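Local coordinates for periplasmic binding protein (Sulfurospirillum deleyianum, PDB 4PAG) that probably captures a solute in the periplasm, perhaps an iron chelate or cobalamin as family relatives do, and passes it to an ABC transporter, at residues D187-F190 and H191-P194; W96-P99 and L100-E103. All blocks are in the same frame, centred on the assembly; numbering follows the deposited sequence.

Overall arrangement
Both contacts are local turns leading into helices, and each is partly buried. Interaction 2, about 16 Å from the centre of the chain, joins strand 92-96 to helix 99-112; interaction 1, about 11 Å from that centre, closes the loop after strand 183-184 and enters helix 193-197. The long helix 141-163 separates them in sequence, consistent with places in the two lobes of the fold. Their centres are 15 Å apart, yet they touch: F190 CE1 packs 3.6 Å from W96 CH2, with the ring planes at about 60°. Interaction 1 combines serine-held backbone with a buried histidine-phenylalanine pair, whereas interaction 2 pairs an asparagine-aspartate clasp with leucine on tryptophan, exposing P99 and L100.

Interaction 1 (D187-F190 and H191-P194)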
ATOM      1  N   ASP A 187       6.585 -14.615   4.390  1.00 15.42           N
ATOM      2  CA  ASP A 187       6.647 -14.570   2.938  1.00 16.31           C
ATOM      3  C   ASP A 187       5.256 -14.558   2.296  1.00 16.16           C
ATOM      4  O   ASP A 187       5.112 -14.119   1.165  1.00 16.23           O
ATOM      5  CB  ASP A 187       7.491 -15.716   2.374  1.00 18.41           C
ATOM      6  CG  ASP A 187       6.788 -17.058   2.431  1.00 20.95           C
ATOM      7  OD1 ASP A 187       6.431 -17.520   3.533  1.00 20.74           O
ATOM      8  OD2 ASP A 187       6.589 -17.659   1.354  1.00 28.42           O
ATOM      9  N   ARG A 188       4.245 -15.040   3.017  1.00 16.71           N
ATOM     10  CA  ARG A 188       2.852 -14.907   2.585  1.00 17.90           C
ATOM     11  C   ARG A 188       2.103 -14.019   3.573  1.00 18.04           C
ATOM     12  O   ARG A 188       1.685 -14.469   4.644  1.00 18.32           O
ATOM     13  CB  ARG A 188       2.202 -16.286   2.454  1.00 21.38           C
ATOM     14  CG  ARG A 188       2.584 -17.011   1.162  1.00 23.99           C
ATOM     15  CD  ARG A 188       2.673 -18.520   1.366  1.00 26.41           C
ATOM     16  NE  ARG A 188       3.802 -18.849   2.234  1.00 32.32           N
ATOM     17  CZ  ARG A 188       3.957 -19.983   2.917  1.00 31.15           C
ATOM     18  NH1 ARG A 188       3.048 -20.962   2.849  1.00 31.59           N
ATOM     19  NH2 ARG A 188       5.040 -20.134   3.681  1.00 29.63           N
ATOM     20  N   SER A 189       1.952 -12.749   3.208  1.00 16.81           N
ATOM     21  CA  SER A 189       1.362 -11.737   4.089  1.00 15.83           C
ATOM     22  C   SER A 189       0.936 -10.558   3.250  1.00 16.39           C
ATOM     23  O   SER A 189       1.640 -10.205   2.304  1.00 16.25           O
ATOM     24  CB  SER A 189       2.396 -11.262   5.113  1.00 15.54           C
ATOM     25  OG  SER A 189       1.990 -10.060   5.766  1.00 15.33           O
ATOM     26  N   PHE A 190      -0.187  -9.918   3.583  1.00 16.67           N
ATOM     27  CA  PHE A 190      -0.555  -8.732   2.821  1.00 15.84           C
ATOM     28  C   PHE A 190       0.390  -7.545   3.071  1.00 15.45           C
ATOM     29  O   PHE A 190       0.399  -6.579   2.300  1.00 17.35           O
ATOM     30  CB  PHE A 190      -2.052  -8.365   2.894  1.00 16.81           C
ATOM     31  CG  PHE A 190      -2.586  -8.011   4.259  1.00 18.06           C
ATOM     32  CD1 PHE A 190      -2.159  -6.878   4.942  1.00 18.47           C
ATOM     33  CD2 PHE A 190      -3.633  -8.754   4.806  1.00 20.36           C
ATOM     34  CE1 PHE A 190      -2.705  -6.537   6.173  1.00 19.00           C
ATOM     35  CE2 PHE A 190      -4.184  -8.415   6.033  1.00 20.43           C
ATOM     36  CZ  PHE A 190      -3.716  -7.300   6.721  1.00 18.65           C
ATOM     37  N   HIS A 191       1.214  -7.641   4.107  1.00 13.79           N
ATOM     38  CA  HIS A 191       2.236  -6.625   4.375  1.00 13.73           C
ATOM     39  C   HIS A 191       3.505  -6.750   3.526  1.00 15.29           C
ATOM     40  O   HIS A 191       4.218  -5.760   3.356  1.00 16.18           O
ATOM     41  CB  HIS A 191       2.607  -6.651   5.854  1.00 14.01           C
ATOM     42  CG  HIS A 191       1.501  -6.194   6.752  1.00 15.26           C
ATOM     43  ND1 HIS A 191       1.016  -4.904   6.731  1.00 16.06           N
ATOM     44  CD2 HIS A 191       0.775  -6.853   7.683  1.00 15.75           C
ATOM     45  CE1 HIS A 191       0.048  -4.785   7.624  1.00 16.17           C
ATOM     46  NE2 HIS A 191      -0.116  -5.955   8.215  1.00 15.93           N
ATOM     47  N   SER A 192       3.783  -7.945   3.000  1.00 16.55           N
ATOM     48  CA  SER A 192       4.993  -8.199   2.197  1.00 16.41           C
ATOM     49  C   SER A 192       4.736  -8.537   0.721  1.00 15.58           C
ATOM     50  O   SER A 192       5.682  -8.729  -0.041  1.00 15.89           O
ATOM     51  CB  SER A 192       5.804  -9.335   2.823  1.00 18.37           C
ATOM     52  OG  SER A 192       5.079 -10.548   2.795  1.00 19.03           O
ATOM     53  N   GLU A 193       3.469  -8.580   0.320  1.00 15.53           N
ATOM     54  CA  GLU A 193       3.074  -8.944  -1.049  1.00 16.53           C
ATOM     55  C   GLU A 193       3.905  -8.328  -2.200  1.00 15.41           C
ATOM     56  O   GLU A 193       4.273  -9.059  -3.120  1.00 15.92           O
ATOM     57  CB  GLU A 193       1.580  -8.644  -1.260  1.00 17.62           C
ATOM     58  CG  GLU A 193       1.018  -9.132  -2.587  1.00 19.35           C
ATOM     59  CD  GLU A 193       0.980  -8.064  -3.674  1.00 20.91           C
ATOM     60  OE1 GLU A 193       1.267  -6.876  -3.388  1.00 25.13           O
ATOM     61  OE2 GLU A 193       0.638  -8.409  -4.831  1.00 21.92           O
ATOM     62  N   PRO A 194       4.189  -7.003  -2.165  1.00 13.97           N
ATOM     63  CA  PRO A 194       4.903  -6.420  -3.300  1.00 14.25           C
ATOM     64  C   PRO A 194       6.357  -6.879  -3.391  1.00 14.08           C
ATOM     65  O   PRO A 194       6.945  -6.826  -4.469  1.00 13.40           O
ATOM     66  CB  PRO A 194       4.837  -4.916  -3.033  1.00 15.55           C
ATOM     67  CG  PRO A 194       4.602  -4.787  -1.573  1.00 15.88           C
ATOM     68  CD  PRO A 194       3.767  -5.966  -1.204  1.00 15.55           C
TER
HETATM   69  O   HOH W   1       3.563 -11.810   0.872  1.00 20.35           O
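H191 and S189 meet in an ST turn, H191 N donating to S189 OG over 3.0 Å; with the backbone bond from S192 N to S189 O it forms a compact reversal of type I beta-turn shape ahead of helix 193-197. S189 chi1 is 165°, which sets the hydroxyl opposite its own amide and in front of the H191 N-H. The H191 and F190 side chains leave the turn side by side, but their rings are inclined at 51° and meet edge to face: F190 CE1 sits over one imidazole face, toward its rim, 3.3 Å from NE2. D270 OD1 pairs with ND1 and the V211 carbonyl O with NE2. With both ring nitrogens held, the imidazole cannot easily turn and probably carries a positive charge. The S192 N-H hydrogen bond to S189 O is 3.2 Å long. The S192 side chain works on the inside of the bend: S192 OG accepts from water 1 (2.8 Å) and pairs with C186 O; the water also donates to D187 O and accepts from S189 N. One water thus ties the two arms of the loop together, and behind D187 O the D187 carboxylate holds the R188 guanidinium by a salt bridge, its OD1 also meeting C206 N. E193 bends at chi2 and carries its carboxylate away to S124; what remains at the turn is CB, 3.9 Å from S189 O.

Interaction 2 (W96-P99 and L100-E103); sequences WDTP and LLNE
The first turn of helix 99-112 closes back on the loop that follows strand 92-96, a strand-to-helix junction of the alpha/beta fold. Its backbone bond runs from L101 N to T98 O over 3.0 Å; N102 N makes a weak second bond to the same carbonyl. The N102 side chain folds back over the turn, with chi1 at -74° placing its amide beside its own backbone N, and uses both ends. ND2 donates to D97 OD1 over 2.9 Å, almost in line with that carboxylate C-O bond, the two planes standing 43° apart. OD1 receives a weak bond from T98 N, whose hydrogen is shared with W96 O in the inverse gamma turn centred on D97. On the apolar side, L101 sends CD1 over the six-membered ring of W96, a CH-pi contact 4.0 Å from the centroid and closest to CE3. T98 CG2 lies over the same indole face, 3.7 Å from L101 CD1. D122 takes bonds from both W96 NE1 and T98 OG1, fixing the indole and the hydroxyl together. Water 2 donates to T98 OG1 over 2.6 Å and accepts from L100 N.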
ATOM      1  N   TRP A  96     -12.406  -2.981   3.039  1.00 16.74           N
ATOM      2  CA  TRP A  96     -11.288  -3.830   2.643  1.00 17.23           C
ATOM      3  C   TRP A  96     -11.694  -5.305   2.805  1.00 17.29           C
ATOM      4  O   TRP A  96     -11.950  -5.763   3.909  1.00 18.51           O
ATOM      5  CB  TRP A  96     -10.100  -3.442   3.529  1.00 16.97           C
ATOM      6  CG  TRP A  96      -8.796  -4.126   3.314  1.00 17.90           C
ATOM      7  CD1 TRP A  96      -8.469  -5.037   2.355  1.00 18.59           C
ATOM      8  CD2 TRP A  96      -7.611  -3.899   4.077  1.00 17.76           C
ATOM      9  NE1 TRP A  96      -7.152  -5.414   2.497  1.00 18.58           N
ATOM     10  CE2 TRP A  96      -6.608  -4.730   3.551  1.00 18.99           C
ATOM     11  CE3 TRP A  96      -7.314  -3.096   5.182  1.00 19.06           C
ATOM     12  CZ2 TRP A  96      -5.315  -4.766   4.078  1.00 19.09           C
ATOM     13  CZ3 TRP A  96      -6.029  -3.126   5.704  1.00 19.16           C
ATOM     14  CH2 TRP A  96      -5.049  -3.963   5.154  1.00 19.81           C
ATOM     15  N   ASP A  97     -11.790  -6.021   1.684  1.00 18.27           N
ATOM     16  CA  ASP A  97     -12.212  -7.427   1.674  1.00 20.93           C
ATOM     17  C   ASP A  97     -11.009  -8.330   1.922  1.00 21.31           C
ATOM     18  O   ASP A  97     -10.348  -8.759   0.975  1.00 22.20           O
ATOM     19  CB  ASP A  97     -12.864  -7.772   0.322  1.00 22.56           C
ATOM     20  CG  ASP A  97     -13.324  -9.223   0.225  1.00 23.92           C
ATOM     21  OD1 ASP A  97     -13.200  -9.983   1.208  1.00 21.84           O
ATOM     22  OD2 ASP A  97     -13.826  -9.598  -0.859  1.00 27.55           O
ATOM     23  N   THR A  98     -10.727  -8.614   3.191  1.00 17.94           N
ATOM     24  CA  THR A  98      -9.612  -9.501   3.548  1.00 18.88           C
ATOM     25  C   THR A  98     -10.026 -10.326   4.779  1.00 19.69           C
ATOM     26  O   THR A  98     -10.703  -9.795   5.677  1.00 16.91           O
ATOM     27  CB  THR A  98      -8.305  -8.688   3.753  1.00 20.51           C
ATOM     28  OG1 THR A  98      -7.166  -9.565   3.819  1.00 22.12           O
ATOM     29  CG2 THR A  98      -8.373  -7.820   5.001  1.00 21.39           C
ATOM     30  N   PRO A  99      -9.667 -11.627   4.808  1.00 18.73           N
ATOM     31  CA  PRO A  99     -10.249 -12.541   5.803  1.00 20.82           C
ATOM     32  C   PRO A  99     -10.029 -12.163   7.259  1.00 19.70           C
ATOM     33  O   PRO A  99     -10.920 -12.364   8.064  1.00 19.60           O
ATOM     34  CB  PRO A  99      -9.602 -13.901   5.502  1.00 22.61           C
ATOM     35  CG  PRO A  99      -8.757 -13.728   4.298  1.00 24.07           C
ATOM     36  CD  PRO A  99      -8.940 -12.347   3.747  1.00 22.26           C
ATOM     37  N   LEU A 100      -8.868 -11.608   7.598  1.00 20.53           N
ATOM     38  CA  LEU A 100      -8.603 -11.206   8.973  1.00 20.61           C
ATOM     39  C   LEU A 100      -9.415  -9.984   9.432  1.00 20.54           C
ATOM     40  O   LEU A 100      -9.457  -9.708  10.626  1.00 22.11           O
ATOM     41  CB  LEU A 100      -7.104 -10.953   9.180  1.00 22.05           C
ATOM     42  CG  LEU A 100      -6.200 -12.176   8.975  1.00 22.93           C
ATOM     43  CD1 LEU A 100      -4.739 -11.752   8.940  1.00 26.02           C
ATOM     44  CD2 LEU A 100      -6.417 -13.231  10.048  1.00 25.31           C
ATOM     45  N   LEU A 101     -10.051  -9.261   8.506  1.00 17.01           N
ATOM     46  CA  LEU A 101     -10.885  -8.092   8.869  1.00 18.58           C
ATOM     47  C   LEU A 101     -12.389  -8.238   8.619  1.00 18.50           C
ATOM     48  O   LEU A 101     -13.174  -7.471   9.175  1.00 18.73           O
ATOM     49  CB  LEU A 101     -10.383  -6.831   8.143  1.00 18.76           C
ATOM     50  CG  LEU A 101      -8.980  -6.373   8.568  1.00 20.29           C
ATOM     51  CD1 LEU A 101      -8.467  -5.254   7.680  1.00 20.97           C
ATOM     52  CD2 LEU A 101      -8.966  -5.935  10.018  1.00 22.24           C
ATOM     53  N   ASN A 102     -12.798  -9.202   7.797  1.00 20.83           N
ATOM     54  CA  ASN A 102     -14.184  -9.235   7.307  1.00 21.81           C
ATOM     55  C   ASN A 102     -15.228  -9.459   8.406  1.00 23.24           C
ATOM     56  O   ASN A 102     -16.310  -8.890   8.334  1.00 24.89           O
ATOM     57  CB  ASN A 102     -14.357 -10.282   6.191  1.00 22.16           C
ATOM     58  CG  ASN A 102     -13.741  -9.846   4.869  1.00 21.50           C
ATOM     59  OD1 ASN A 102     -13.518  -8.659   4.624  1.00 19.61           O
ATOM     60  ND2 ASN A 102     -13.467 -10.809   4.006  1.00 24.07           N
ATOM     61  N   GLU A 103     -14.901 -10.266   9.417  1.00 24.32           N
ATOM     62  CA  GLU A 103     -15.865 -10.596  10.483  1.00 26.84           C
ATOM     63  C   GLU A 103     -16.282  -9.344  11.251  1.00 27.22           C
ATOM     64  O   GLU A 103     -17.463  -8.980  11.283  1.00 25.03           O
ATOM     65  CB  GLU A 103     -15.287 -11.639  11.457  1.00 30.96           C
ATOM     66  CG  GLU A 103     -16.276 -12.097  12.528  1.00 35.14           C
ATOM     67  CD  GLU A 103     -15.717 -13.146  13.486  1.00 40.54           C
ATOM     68  OE1 GLU A 103     -14.488 -13.358  13.531  1.00 37.97           O
ATOM     69  OE2 GLU A 103     -16.518 -13.759  14.220  1.00 46.54           O
TER
HETATM   70  O   HOH W   2      -6.590 -11.072   5.897  1.00 21.32           O
HETATM   71  O   HOH W   3     -12.345 -11.627  10.149  1.00 27.03           O